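Thymidylate synthase 1 (Bacillus subtilis, PDB 1BKO) is a thymidylate synthase, a homodimeric enzyme of the family that reductively methylates dUMP to dTMP with 5,10-methylenetetrahydrofolate as methyl donor and reductant. Local coordinates at residues 51-56 with 238-243; 58-63 with 269-274; 105-110 with 157-162; 242-247 with 259-264. All coordinates share one frame; numbering follows the deposited sequence.

Contacts 1, 2 and 4 form one connected group, whereas contact 3 lies across the chain's centre from contacts 1, 2 and 4, at the predicted nucleophile Cys160. Contacts 1 and 4 share Pro242 and Glu243, have centres 13 Å apart and also meet where CD1 of Ile56 packs 3.9 Å from CD2 of Leu263. Contact 2 touches contact 1 through Phe239, which packs on Gly269; their centres are 15 Å apart. Contact 2 also approaches the predicted folate site, with the side chain of Phe274 about 7 Å from that of Asp183. Contact 3 is centred 27 to 29 Å from the other three, and contact 4 lies away from the annotated sites.

Contact 1: 51-56 with 238-243; sequences NSEVPI and QFEAPE
Glu53 and Ala241 bring together two loops of the thymidylate synthase fold. Loop 51-56 leaves strand 39-49 of the large mixed sheet on the way to helix 64-75; loop 238-243 runs from helix 227-233 into strand 243-246. The methyl of Ala241 points at the first loop and lies against the stem of Glu53: CB of Ala241 is 3.7 Å from CB of Glu53 and 3.9 Å from CD of Glu53. Glu53 can pass over this methyl because its CG stands anti to the carbonyl carbon (chi1 -52°) and the chain continues extended to CD. Beyond the methyl the carboxylate approaches that of Glu240, with OE2 of Glu53 4.2 Å from OE1 of Glu240. Two like charges this close would probably disfavour each other, although Glu240 is exposed and solvent may screen them. Where the second loop enters the small antiparallel sheet of strands 243-246 and 261-264, the contact turns apolar and buried. Val54 extends CG2 to the backbone O of Pro242, 4.1 Å away. Ile56 uses its short branch: CG2, set between the backbone N and the carbonyl carbon, meets CD of the Pro242 ring at 4.1 Å, the two side chains crossing obliquely. Leu263 of strand 261-264 touches both Ile56 and Pro242, while helix 188-206 packs on Val54 through Asn196 and Arg200 and on Ile56 through Phe193.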
loop_
_atom_site.group_PDB
_atom_site.type_symbol
_atom_site.label_atom_id
_atom_site.label_comp_id
_atom_site.label_asym_id
_atom_site.label_seq_id
_atom_site.Cartn_x
_atom_site.Cartn_y
_atom_site.Cartn_z
ATOM N N ASN A 51 -18.055 3.107 9.798
ATOM C CA ASN A 51 -18.053 4.177 10.791
ATOM C C ASN A 51 -19.367 4.305 11.565
ATOM O O ASN A 51 -19.661 5.362 12.143
ATOM C CB ASN A 51 -17.641 5.519 10.164
ATOM C CG ASN A 51 -16.135 5.689 10.105
ATOM O OD1 ASN A 51 -15.394 4.779 10.457
ATOM N ND2 ASN A 51 -15.675 6.865 9.674
ATOM N N SER A 52 -20.159 3.228 11.554
ATOM C CA SER A 52 -21.420 3.175 12.283
ATOM C C SER A 52 -21.028 3.428 13.744
ATOM O O SER A 52 -21.551 4.330 14.414
ATOM C CB SER A 52 -22.019 1.780 12.141
ATOM O OG SER A 52 -23.371 1.738 12.562
ATOM N N GLU A 53 -20.088 2.611 14.216
ATOM C CA GLU A 53 -19.543 2.718 15.567
ATOM C C GLU A 53 -18.131 3.232 15.382
ATOM O O GLU A 53 -17.692 3.535 14.260
ATOM C CB GLU A 53 -19.412 1.346 16.242
ATOM C CG GLU A 53 -20.646 0.470 16.253
ATOM C CD GLU A 53 -20.390 -0.851 16.966
ATOM O OE1 GLU A 53 -19.310 -1.439 16.741
ATOM O OE2 GLU A 53 -21.261 -1.294 17.753
ATOM N N VAL A 54 -17.407 3.295 16.492
ATOM C CA VAL A 54 -16.026 3.723 16.462
ATOM C C VAL A 54 -15.211 2.448 16.623
ATOM O O VAL A 54 -15.610 1.555 17.374
ATOM C CB VAL A 54 -15.696 4.680 17.622
ATOM C CG1 VAL A 54 -14.219 5.034 17.604
ATOM C CG2 VAL A 54 -16.533 5.937 17.530
ATOM N N PRO A 55 -14.153 2.277 15.807
ATOM C CA PRO A 55 -13.334 1.067 15.943
ATOM C C PRO A 55 -12.518 1.110 17.236
ATOM O O PRO A 55 -11.686 2.007 17.427
ATOM C CB PRO A 55 -12.436 1.094 14.690
ATOM C CG PRO A 55 -12.503 2.488 14.192
ATOM C CD PRO A 55 -13.897 2.948 14.522
ATOM N N ILE A 56 -12.785 0.161 18.131
ATOM C CA ILE A 56 -12.089 0.078 19.411
ATOM C C ILE A 56 -12.421 -1.228 20.128
ATOM O O ILE A 56 -13.518 -1.771 19.985
ATOM C CB ILE A 56 -12.433 1.276 20.335
ATOM C CG1 ILE A 56 -11.330 1.472 21.376
ATOM C CG2 ILE A 56 -13.760 1.046 21.045
ATOM C CD1 ILE A 56 -11.583 2.638 22.321
ATOM N N GLN A 238 -18.072 -8.821 25.255
ATOM C CA GLN A 238 -17.901 -7.571 24.512
ATOM C C GLN A 238 -18.891 -6.511 24.978
ATOM O O GLN A 238 -20.014 -6.829 25.368
ATOM C CB GLN A 238 -18.082 -7.807 23.019
ATOM C CG GLN A 238 -17.086 -8.764 22.421
ATOM C CD GLN A 238 -17.372 -9.039 20.968
ATOM O OE1 GLN A 238 -17.403 -8.121 20.147
ATOM N NE2 GLN A 238 -17.605 -10.308 20.638
ATOM N N PHE A 239 -18.488 -5.248 24.899
ATOM C CA PHE A 239 -19.337 -4.149 25.340
ATOM C C PHE A 239 -19.840 -3.313 24.177
ATOM O O PHE A 239 -19.705 -3.705 23.022
ATOM C CB PHE A 239 -18.575 -3.279 26.344
ATOM C CG PHE A 239 -18.063 -4.049 27.526
ATOM C CD1 PHE A 239 -16.971 -4.907 27.395
ATOM C CD2 PHE A 239 -18.718 -3.982 28.750
ATOM C CE1 PHE A 239 -16.543 -5.695 28.466
ATOM C CE2 PHE A 239 -18.300 -4.764 29.829
ATOM C CZ PHE A 239 -17.211 -5.624 29.685
ATOM N N GLU A 240 -20.490 -2.197 24.500
ATOM C CA GLU A 240 -21.013 -1.293 23.486
ATOM C C GLU A 240 -20.048 -0.169 23.159
ATOM O O GLU A 240 -19.265 0.271 24.012
ATOM C CB GLU A 240 -22.376 -0.729 23.898
ATOM C CG GLU A 240 -23.501 -1.729 23.732
ATOM C CD GLU A 240 -23.388 -2.500 22.426
ATOM O OE1 GLU A 240 -23.361 -1.858 21.353
ATOM O OE2 GLU A 240 -23.299 -3.748 22.476
ATOM N N ALA A 241 -20.121 0.303 21.920
ATOM C CA ALA A 241 -19.239 1.364 21.464
ATOM C C ALA A 241 -19.444 2.725 22.143
ATOM O O ALA A 241 -20.527 3.323 22.085
ATOM C CB ALA A 241 -19.319 1.501 19.953
ATOM N N PRO A 242 -18.393 3.209 22.821
ATOM C CA PRO A 242 -18.380 4.488 23.527
ATOM C C PRO A 242 -18.433 5.627 22.507
ATOM O O PRO A 242 -17.770 5.570 21.465
ATOM C CB PRO A 242 -17.031 4.463 24.239
ATOM C CG PRO A 242 -16.177 3.643 23.324
ATOM C CD PRO A 242 -17.099 2.520 22.959
ATOM N N GLU A 243 -19.232 6.647 22.788
ATOM C CA GLU A 243 -19.338 7.769 21.869
ATOM C C GLU A 243 -18.127 8.687 22.023
ATOM O O GLU A 243 -17.803 9.098 23.135
ATOM C CB GLU A 243 -20.628 8.555 22.131
ATOM C CG GLU A 243 -20.903 9.661 21.113
ATOM C CD GLU A 243 -21.427 10.944 21.750
ATOM O OE1 GLU A 243 -22.519 10.913 22.358
ATOM O OE2 GLU A 243 -20.739 11.987 21.640
#

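Contact 2: 58-63 with 269-274; sequences TTKKVA and GDKLLF
Lys60 lends its aliphatic chain to two residues of 269-274, Lys271 and Phe274, and has more surface buried here than any other residue of the contact. Its CG leaves anti to the backbone N (chi1 -173°), and bends further out carry the chain past Lys271 to the aromatic ring. CG of Lys60 lies 3.5 Å from NZ of Lys271, and CE of Lys60 lies 3.8 Å from CE2 of Phe274, meeting that ring obliquely. The two ammonium groups stay apart, NZ of Lys60 being 6.8 Å from NZ of Lys271. Lys271 folds back on its own segment, where its NZ makes a weak hydrogen bond to the backbone O of Asp270 and lies beside CG of Lys60, while the amine of Lys60 goes on to a weak bond with Gln233. Gly269 supplies the hydrogen bond between the segments: its N donates to O of Thr58 at 2.8 Å, with an N-H...O angle of 166°, approaching almost in line with the C=O. The backbones run close here, with CA of Gly269 4.7 Å from CA of Thr59. The contact thus ties the loop before helix 64-75 to the C-terminal segment that follows strand 261-264. Helix 227-233 packs beside both, through Gln233 on Thr59 and Leu272 and through Asn229 on Phe274, whose ring also meets that of His226.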
loop_
_atom_site.group_PDB
_atom_site.type_symbol
_atom_site.label_atom_id
_atom_site.label_comp_id
_atom_site.label_asym_id
_atom_site.label_seq_id
_atom_site.Cartn_x
_atom_site.Cartn_y
_atom_site.Cartn_z
ATOM N N THR A 58 -13.018 -3.929 23.323
ATOM C CA THR A 58 -13.825 -3.948 24.534
ATOM C C THR A 58 -13.364 -5.040 25.498
ATOM O O THR A 58 -13.577 -4.935 26.712
ATOM C CB THR A 58 -15.320 -4.149 24.223
ATOM O OG1 THR A 58 -15.488 -5.277 23.358
ATOM C CG2 THR A 58 -15.904 -2.909 23.575
ATOM N N THR A 59 -12.715 -6.071 24.959
ATOM C CA THR A 59 -12.228 -7.192 25.762
ATOM C C THR A 59 -10.918 -6.894 26.504
ATOM O O THR A 59 -10.480 -7.674 27.357
ATOM C CB THR A 59 -12.083 -8.468 24.904
ATOM O OG1 THR A 59 -11.122 -8.250 23.857
ATOM C CG2 THR A 59 -13.430 -8.830 24.276
ATOM N N LYS A 60 -10.308 -5.760 26.177
ATOM C CA LYS A 60 -9.070 -5.311 26.810
ATOM C C LYS A 60 -9.114 -3.783 26.798
ATOM O O LYS A 60 -9.849 -3.186 26.007
ATOM C CB LYS A 60 -7.843 -5.804 26.027
ATOM C CG LYS A 60 -6.506 -5.525 26.722
ATOM C CD LYS A 60 -5.377 -5.070 25.767
ATOM C CE LYS A 60 -4.859 -6.174 24.836
ATOM N NZ LYS A 60 -5.530 -6.212 23.499
ATOM N N LYS A 61 -8.369 -3.150 27.701
ATOM C CA LYS A 61 -8.325 -1.688 27.760
ATOM C C LYS A 61 -7.276 -1.128 26.807
ATOM O O LYS A 61 -6.080 -1.415 26.937
ATOM C CB LYS A 61 -8.011 -1.195 29.180
ATOM C CG LYS A 61 -7.490 0.258 29.234
ATOM C CD LYS A 61 -6.800 0.583 30.559
ATOM C CE LYS A 61 -6.124 1.966 30.554
ATOM N NZ LYS A 61 -7.062 3.143 30.481
ATOM N N VAL A 62 -7.725 -0.341 25.841
ATOM C CA VAL A 62 -6.811 0.290 24.911
ATOM C C VAL A 62 -6.526 1.664 25.503
ATOM O O VAL A 62 -7.450 2.378 25.877
ATOM C CB VAL A 62 -7.451 0.455 23.525
ATOM C CG1 VAL A 62 -6.467 1.122 22.566
ATOM C CG2 VAL A 62 -7.896 -0.900 22.984
ATOM N N ALA A 63 -5.254 2.004 25.662
ATOM C CA ALA A 63 -4.887 3.305 26.213
ATOM C C ALA A 63 -5.098 4.385 25.144
ATOM O O ALA A 63 -4.150 5.054 24.707
ATOM C CB ALA A 63 -3.434 3.286 26.678
ATOM N N GLY A 269 -13.576 -5.065 29.522
ATOM C CA GLY A 269 -13.116 -6.206 30.293
ATOM C C GLY A 269 -11.920 -5.863 31.156
ATOM O O GLY A 269 -11.383 -4.750 31.086
ATOM N N ASP A 270 -11.498 -6.832 31.962
ATOM C CA ASP A 270 -10.372 -6.647 32.864
ATOM C C ASP A 270 -9.013 -6.549 32.190
ATOM O O ASP A 270 -8.908 -6.077 31.055
ATOM C CB ASP A 270 -10.372 -7.718 33.963
ATOM C CG ASP A 270 -11.300 -7.364 35.124
ATOM O OD1 ASP A 270 -12.441 -6.909 34.865
ATOM O OD2 ASP A 270 -10.883 -7.516 36.298
ATOM N N LYS A 271 -7.977 -7.007 32.881
ATOM C CA LYS A 271 -6.640 -6.891 32.340
ATOM C C LYS A 271 -5.923 -8.158 31.921
ATOM O O LYS A 271 -6.068 -9.206 32.543
ATOM C CB LYS A 271 -5.768 -6.105 33.310
ATOM C CG LYS A 271 -4.428 -5.676 32.727
ATOM C CD LYS A 271 -4.550 -4.414 31.860
ATOM C CE LYS A 271 -4.985 -4.675 30.401
ATOM N NZ LYS A 271 -6.432 -5.004 30.178
ATOM N N LEU A 272 -5.171 -8.039 30.834
ATOM C CA LEU A 272 -4.374 -9.128 30.284
ATOM C C LEU A 272 -2.939 -8.628 30.241
ATOM O O LEU A 272 -2.707 -7.451 29.962
ATOM C CB LEU A 272 -4.829 -9.463 28.866
ATOM C CG LEU A 272 -6.123 -10.252 28.784
ATOM C CD1 LEU A 272 -6.227 -10.930 27.408
ATOM C CD2 LEU A 272 -6.159 -11.272 29.923
ATOM N N LEU A 273 -1.998 -9.488 30.627
ATOM C CA LEU A 273 -0.576 -9.145 30.641
ATOM C C LEU A 273 0.204 -9.782 29.461
ATOM O O LEU A 273 0.262 -11.007 29.292
ATOM C CB LEU A 273 0.046 -9.547 31.989
ATOM C CG LEU A 273 1.320 -8.830 32.485
ATOM C CD1 LEU A 273 1.916 -7.844 31.440
ATOM C CD2 LEU A 273 0.952 -8.115 33.788
ATOM N N PHE A 274 0.788 -8.924 28.636
ATOM C CA PHE A 274 1.568 -9.351 27.481
ATOM C C PHE A 274 2.992 -8.840 27.634
ATOM O O PHE A 274 3.232 -7.638 27.768
ATOM C CB PHE A 274 0.965 -8.805 26.180
ATOM C CG PHE A 274 -0.349 -9.435 25.794
ATOM C CD1 PHE A 274 -0.395 -10.714 25.242
ATOM C CD2 PHE A 274 -1.544 -8.735 25.946
ATOM C CE1 PHE A 274 -1.618 -11.286 24.839
ATOM C CE2 PHE A 274 -2.761 -9.289 25.551
ATOM C CZ PHE A 274 -2.798 -10.568 24.993
#

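Contact 3: 105-110 with 157-162; sequences HAYGFQ and LTPCVY
The ring of Tyr107 carries Pro159 over one face and Leu157 at its edge. CG of Pro159 sits 3.9 Å from the ring centroid of Tyr107, 16° off the normal, as a CH-pi contact, and CB of Pro159 comes 3.5 Å from CZ of Tyr107. Near the ring plane, CG of Leu157 lies 4.5 Å from CE2 of Tyr107. The rings of Trp93 and Tyr107 also meet, edge-to-face. With CG anti to the carbonyl carbon (chi1 -72°), the phenol runs along Pro159 and brings its OH 3.8 Å from the backbone N of Cys160, the predicted nucleophile. A serine in place of Tyr107 would probably leave the Pro159 ring without its aromatic cover and open a gap beside the loop leading to the cysteine. Ala106 adds a smaller touch, its CB 3.9 Å from O of Leu157. Tyr107 occupies the N-cap position of helix 108-112, so the contact joins the start of that helix to the loop entering strand 161-168. Beyond it, Arg180 of strand 172-183 hydrogen-bonds O of Pro159, and Val161 packs on Asn191 and Tyr195 of helix 188-206.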
loop_
_atom_site.group_PDB
_atom_site.type_symbol
_atom_site.label_atom_id
_atom_site.label_comp_id
_atom_site.label_asym_id
_atom_site.label_seq_id
_atom_site.Cartn_x
_atom_site.Cartn_y
_atom_site.Cartn_z
ATOM N N HIS A 105 15.184 11.439 10.776
ATOM C CA HIS A 105 14.340 11.841 9.659
ATOM C C HIS A 105 13.182 10.876 9.412
ATOM O O HIS A 105 12.911 10.491 8.273
ATOM C CB HIS A 105 15.196 11.999 8.401
ATOM C CG HIS A 105 16.214 13.093 8.501
ATOM N ND1 HIS A 105 17.227 13.254 7.582
ATOM C CD2 HIS A 105 16.364 14.093 9.403
ATOM C CE1 HIS A 105 17.956 14.308 7.910
ATOM N NE2 HIS A 105 17.452 14.835 9.011
ATOM N N ALA A 106 12.495 10.505 10.488
ATOM C CA ALA A 106 11.367 9.589 10.418
ATOM C C ALA A 106 10.083 10.250 10.906
ATOM O O ALA A 106 10.116 11.321 11.515
ATOM C CB ALA A 106 11.656 8.356 11.252
ATOM N N TYR A 107 8.958 9.588 10.639
ATOM C CA TYR A 107 7.635 10.058 11.051
ATOM C C TYR A 107 7.374 11.562 10.862
ATOM O O TYR A 107 7.376 12.061 9.737
ATOM C CB TYR A 107 7.366 9.642 12.505
ATOM C CG TYR A 107 7.120 8.158 12.702
ATOM C CD1 TYR A 107 5.861 7.604 12.461
ATOM C CD2 TYR A 107 8.131 7.312 13.152
ATOM C CE1 TYR A 107 5.615 6.247 12.663
ATOM C CE2 TYR A 107 7.891 5.948 13.360
ATOM C CZ TYR A 107 6.631 5.428 13.112
ATOM O OH TYR A 107 6.376 4.091 13.307
ATOM N N GLY A 108 7.129 12.259 11.970
ATOM C CA GLY A 108 6.845 13.686 11.947
ATOM C C GLY A 108 7.749 14.538 11.078
ATOM O O GLY A 108 7.293 15.523 10.497
ATOM N N PHE A 109 9.031 14.200 11.017
ATOM C CA PHE A 109 9.966 14.965 10.199
ATOM C C PHE A 109 9.581 14.908 8.723
ATOM O O PHE A 109 9.712 15.892 8.003
ATOM C CB PHE A 109 11.392 14.454 10.386
ATOM C CG PHE A 109 12.402 15.134 9.504
ATOM C CD1 PHE A 109 13.035 16.299 9.917
ATOM C CD2 PHE A 109 12.751 14.582 8.272
ATOM C CE1 PHE A 109 14.015 16.912 9.118
ATOM C CE2 PHE A 109 13.726 15.185 7.466
ATOM C CZ PHE A 109 14.359 16.352 7.891
ATOM N N GLN A 110 9.181 13.728 8.270
ATOM C CA GLN A 110 8.777 13.528 6.891
ATOM C C GLN A 110 7.568 14.384 6.555
ATOM O O GLN A 110 7.598 15.172 5.608
ATOM C CB GLN A 110 8.462 12.051 6.648
ATOM C CG GLN A 110 9.698 11.224 6.465
ATOM C CD GLN A 110 10.582 11.810 5.392
ATOM O OE1 GLN A 110 10.347 11.603 4.203
ATOM N NE2 GLN A 110 11.576 12.600 5.803
ATOM N N LEU A 157 14.207 4.498 13.166
ATOM C CA LEU A 157 13.452 3.269 12.941
ATOM C C LEU A 157 12.450 3.420 11.812
ATOM O O LEU A 157 12.107 4.531 11.401
ATOM C CB LEU A 157 12.711 2.818 14.204
ATOM C CG LEU A 157 11.532 3.672 14.653
ATOM C CD1 LEU A 157 10.742 2.909 15.695
ATOM C CD2 LEU A 157 12.012 5.022 15.184
ATOM N N THR A 158 11.945 2.286 11.352
ATOM C CA THR A 158 10.977 2.253 10.273
ATOM C C THR A 158 9.536 2.132 10.798
ATOM O O THR A 158 9.267 1.407 11.756
ATOM C CB THR A 158 11.314 1.113 9.289
ATOM O OG1 THR A 158 12.450 0.377 9.772
ATOM C CG2 THR A 158 11.671 1.689 7.936
ATOM N N PRO A 159 8.603 2.894 10.205
ATOM C CA PRO A 159 7.181 2.907 10.581
ATOM C C PRO A 159 6.394 1.682 10.139
ATOM O O PRO A 159 6.653 1.119 9.078
ATOM C CB PRO A 159 6.643 4.154 9.877
ATOM C CG PRO A 159 7.885 4.992 9.580
ATOM C CD PRO A 159 8.902 3.956 9.230
ATOM N N CYS A 160 5.432 1.274 10.956
ATOM C CA CYS A 160 4.591 0.132 10.614
ATOM C C CYS A 160 3.445 0.664 9.760
ATOM O O CYS A 160 3.169 0.143 8.677
ATOM C CB CYS A 160 4.074 -0.558 11.877
ATOM S SG CYS A 160 5.413 -1.237 12.880
ATOM N N VAL A 161 2.789 1.711 10.260
ATOM C CA VAL A 161 1.699 2.382 9.550
ATOM C C VAL A 161 2.385 3.559 8.854
ATOM O O VAL A 161 2.539 4.634 9.434
ATOM C CB VAL A 161 0.618 2.875 10.545
ATOM C CG1 VAL A 161 -0.295 3.904 9.884
ATOM C CG2 VAL A 161 -0.206 1.686 11.049
ATOM N N TYR A 162 2.829 3.330 7.623
ATOM C CA TYR A 162 3.574 4.332 6.861
ATOM C C TYR A 162 2.850 5.154 5.784
ATOM O O TYR A 162 3.288 6.261 5.456
ATOM C CB TYR A 162 4.808 3.668 6.248
ATOM C CG TYR A 162 4.462 2.622 5.215
ATOM C CD1 TYR A 162 3.804 1.443 5.575
ATOM C CD2 TYR A 162 4.748 2.833 3.867
ATOM C CE1 TYR A 162 3.433 0.508 4.616
ATOM C CE2 TYR A 162 4.383 1.906 2.902
ATOM C CZ TYR A 162 3.720 0.749 3.279
ATOM O OH TYR A 162 3.309 -0.133 2.307
#

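Contact 4: 242-247 with 259-264; sequences PELWIN and DDFKLI
Pro242 packs on Leu263 just ahead of a two-stranded antiparallel pairing, CB of Pro242 lying 3.5 Å from CD1 of Leu263. Glu243 follows, its O accepting a hydrogen bond from N of Ile264 at 2.9 Å. Leu244 faces Leu263 in a non-hydrogen-bonded pair and sends CD1 to the edge of the Phe261 ring, 4.3 Å from CB of Phe261. Trp245 forms a hydrogen-bonded pair with Lys262: its N donates to O of Lys262 at 2.9 Å (N-H...O angle 164°), with a weak bond returned. Its CG stands anti to the backbone N (chi1 176°), which lays the indole along 259-262, with CZ3 3.7 Å from O of Asp259, near the ring plane. On the same strand face, CB of Trp245 meets CD1 of Ile264 at 4.0 Å. A glycine here would probably leave CD1 of Ile264 without the CB it packs on, and the backbone of the 3-10 segment 259-260 and CB of Lys262 without the indole beside them. Ile246 lies beside Phe261, CG1 of Ile246 3.9 Å from CD2 of Phe261, on the face turned to helices 188-206 and 64-75. Asn247 closes the pairing, its N bonded to O of Asp260 at 3.0 Å. Main-chain bonds therefore set the strand pairing, while Leu244, Ile246, Phe261 and Leu263 make one face apolar and Glu243 and Lys262 give the other its charged groups.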
loop_
_atom_site.group_PDB
_atom_site.type_symbol
_atom_site.label_atom_id
_atom_site.label_comp_id
_atom_site.label_asym_id
_atom_site.label_seq_id
_atom_site.Cartn_x
_atom_site.Cartn_y
_atom_site.Cartn_z
ATOM N N PRO A 242 -18.393 3.209 22.821
ATOM C CA PRO A 242 -18.380 4.488 23.527
ATOM C C PRO A 242 -18.433 5.627 22.507
ATOM O O PRO A 242 -17.770 5.570 21.465
ATOM C CB PRO A 242 -17.031 4.463 24.239
ATOM C CG PRO A 242 -16.177 3.643 23.324
ATOM C CD PRO A 242 -17.099 2.520 22.959
ATOM N N GLU A 243 -19.232 6.647 22.788
ATOM C CA GLU A 243 -19.338 7.769 21.869
ATOM C C GLU A 243 -18.127 8.687 22.023
ATOM O O GLU A 243 -17.803 9.098 23.135
ATOM C CB GLU A 243 -20.628 8.555 22.131
ATOM C CG GLU A 243 -20.903 9.661 21.113
ATOM C CD GLU A 243 -21.427 10.944 21.750
ATOM O OE1 GLU A 243 -22.519 10.913 22.358
ATOM O OE2 GLU A 243 -20.739 11.987 21.640
ATOM N N LEU A 244 -17.429 8.956 20.923
ATOM C CA LEU A 244 -16.277 9.850 20.971
ATOM C C LEU A 244 -16.745 11.289 20.756
ATOM O O LEU A 244 -17.432 11.588 19.773
ATOM C CB LEU A 244 -15.226 9.476 19.918
ATOM C CG LEU A 244 -14.230 10.589 19.536
ATOM C CD1 LEU A 244 -13.478 11.134 20.756
ATOM C CD2 LEU A 244 -13.257 10.075 18.502
ATOM N N TRP A 245 -16.381 12.168 21.680
ATOM C CA TRP A 245 -16.752 13.569 21.586
ATOM C C TRP A 245 -15.602 14.450 21.086
ATOM O O TRP A 245 -14.479 14.402 21.605
ATOM C CB TRP A 245 -17.262 14.100 22.942
ATOM C CG TRP A 245 -17.570 15.577 22.902
ATOM C CD1 TRP A 245 -18.736 16.160 22.488
ATOM C CD2 TRP A 245 -16.675 16.655 23.211
ATOM N NE1 TRP A 245 -18.616 17.529 22.512
ATOM C CE2 TRP A 245 -17.362 17.858 22.954
ATOM C CE3 TRP A 245 -15.354 16.717 23.679
ATOM C CZ2 TRP A 245 -16.777 19.108 23.151
ATOM C CZ3 TRP A 245 -14.775 17.959 23.874
ATOM C CH2 TRP A 245 -15.485 19.137 23.611
ATOM N N ILE A 246 -15.898 15.244 20.065
ATOM C CA ILE A 246 -14.917 16.162 19.515
ATOM C C ILE A 246 -15.480 17.574 19.575
ATOM O O ILE A 246 -16.653 17.802 19.273
ATOM C CB ILE A 246 -14.561 15.807 18.066
ATOM C CG1 ILE A 246 -13.783 14.485 18.033
ATOM C CG2 ILE A 246 -13.770 16.956 17.424
ATOM C CD1 ILE A 246 -13.417 13.998 16.639
ATOM N N ASN A 247 -14.646 18.527 19.964
ATOM C CA ASN A 247 -15.109 19.900 20.056
ATOM C C ASN A 247 -15.593 20.408 18.706
ATOM O O ASN A 247 -14.829 20.472 17.737
ATOM C CB ASN A 247 -14.028 20.821 20.601
ATOM C CG ASN A 247 -14.578 22.179 20.999
ATOM O OD1 ASN A 247 -15.756 22.302 21.361
ATOM N ND2 ASN A 247 -13.729 23.202 20.946
ATOM N N ASP A 259 -7.789 18.056 25.285
ATOM C CA ASP A 259 -9.044 18.306 25.979
ATOM C C ASP A 259 -10.229 18.320 25.016
ATOM O O ASP A 259 -11.379 18.148 25.428
ATOM C CB ASP A 259 -8.963 19.640 26.722
ATOM C CG ASP A 259 -7.765 19.718 27.655
ATOM O OD1 ASP A 259 -7.859 19.200 28.795
ATOM O OD2 ASP A 259 -6.728 20.289 27.245
ATOM N N ASP A 260 -9.942 18.547 23.732
ATOM C CA ASP A 260 -10.969 18.585 22.697
ATOM C C ASP A 260 -11.590 17.227 22.397
ATOM O O ASP A 260 -12.469 17.123 21.539
ATOM C CB ASP A 260 -10.398 19.184 21.414
ATOM C CG ASP A 260 -10.315 20.701 21.462
ATOM O OD1 ASP A 260 -11.199 21.326 22.093
ATOM O OD2 ASP A 260 -9.378 21.272 20.853
ATOM N N PHE A 261 -11.128 16.195 23.100
ATOM C CA PHE A 261 -11.622 14.831 22.916
ATOM C C PHE A 261 -12.025 14.240 24.255
ATOM O O PHE A 261 -11.477 14.610 25.290
ATOM C CB PHE A 261 -10.547 13.946 22.279
ATOM C CG PHE A 261 -9.939 14.523 21.026
ATOM C CD1 PHE A 261 -8.956 15.517 21.103
ATOM C CD2 PHE A 261 -10.310 14.049 19.775
ATOM C CE1 PHE A 261 -8.348 16.022 19.952
ATOM C CE2 PHE A 261 -9.707 14.548 18.620
ATOM C CZ PHE A 261 -8.723 15.537 18.711
ATOM N N LYS A 262 -12.978 13.316 24.234
ATOM C CA LYS A 262 -13.443 12.677 25.453
ATOM C C LYS A 262 -14.255 11.446 25.066
ATOM O O LYS A 262 -15.162 11.526 24.239
ATOM C CB LYS A 262 -14.295 13.655 26.258
ATOM C CG LYS A 262 -14.362 13.339 27.740
ATOM C CD LYS A 262 -15.163 14.398 28.487
ATOM C CE LYS A 262 -16.585 14.512 27.918
ATOM N NZ LYS A 262 -17.528 15.257 28.803
ATOM N N LEU A 263 -13.901 10.306 25.646
ATOM C CA LEU A 263 -14.574 9.053 25.330
ATOM C C LEU A 263 -15.700 8.715 26.301
ATOM O O LEU A 263 -15.470 8.159 27.374
ATOM C CB LEU A 263 -13.547 7.922 25.274
ATOM C CG LEU A 263 -13.969 6.619 24.598
ATOM C CD1 LEU A 263 -14.674 6.918 23.284
ATOM C CD2 LEU A 263 -12.737 5.754 24.367
ATOM N N ILE A 264 -16.924 9.010 25.883
ATOM C CA ILE A 264 -18.104 8.768 26.697
ATOM C C ILE A 264 -18.480 7.299 26.861
ATOM O O ILE A 264 -18.653 6.572 25.886
ATOM C CB ILE A 264 -19.319 9.577 26.160
ATOM C CG1 ILE A 264 -19.230 11.037 26.625
ATOM C CG2 ILE A 264 -20.634 8.965 26.611
ATOM C CD1 ILE A 264 -18.016 11.790 26.090
#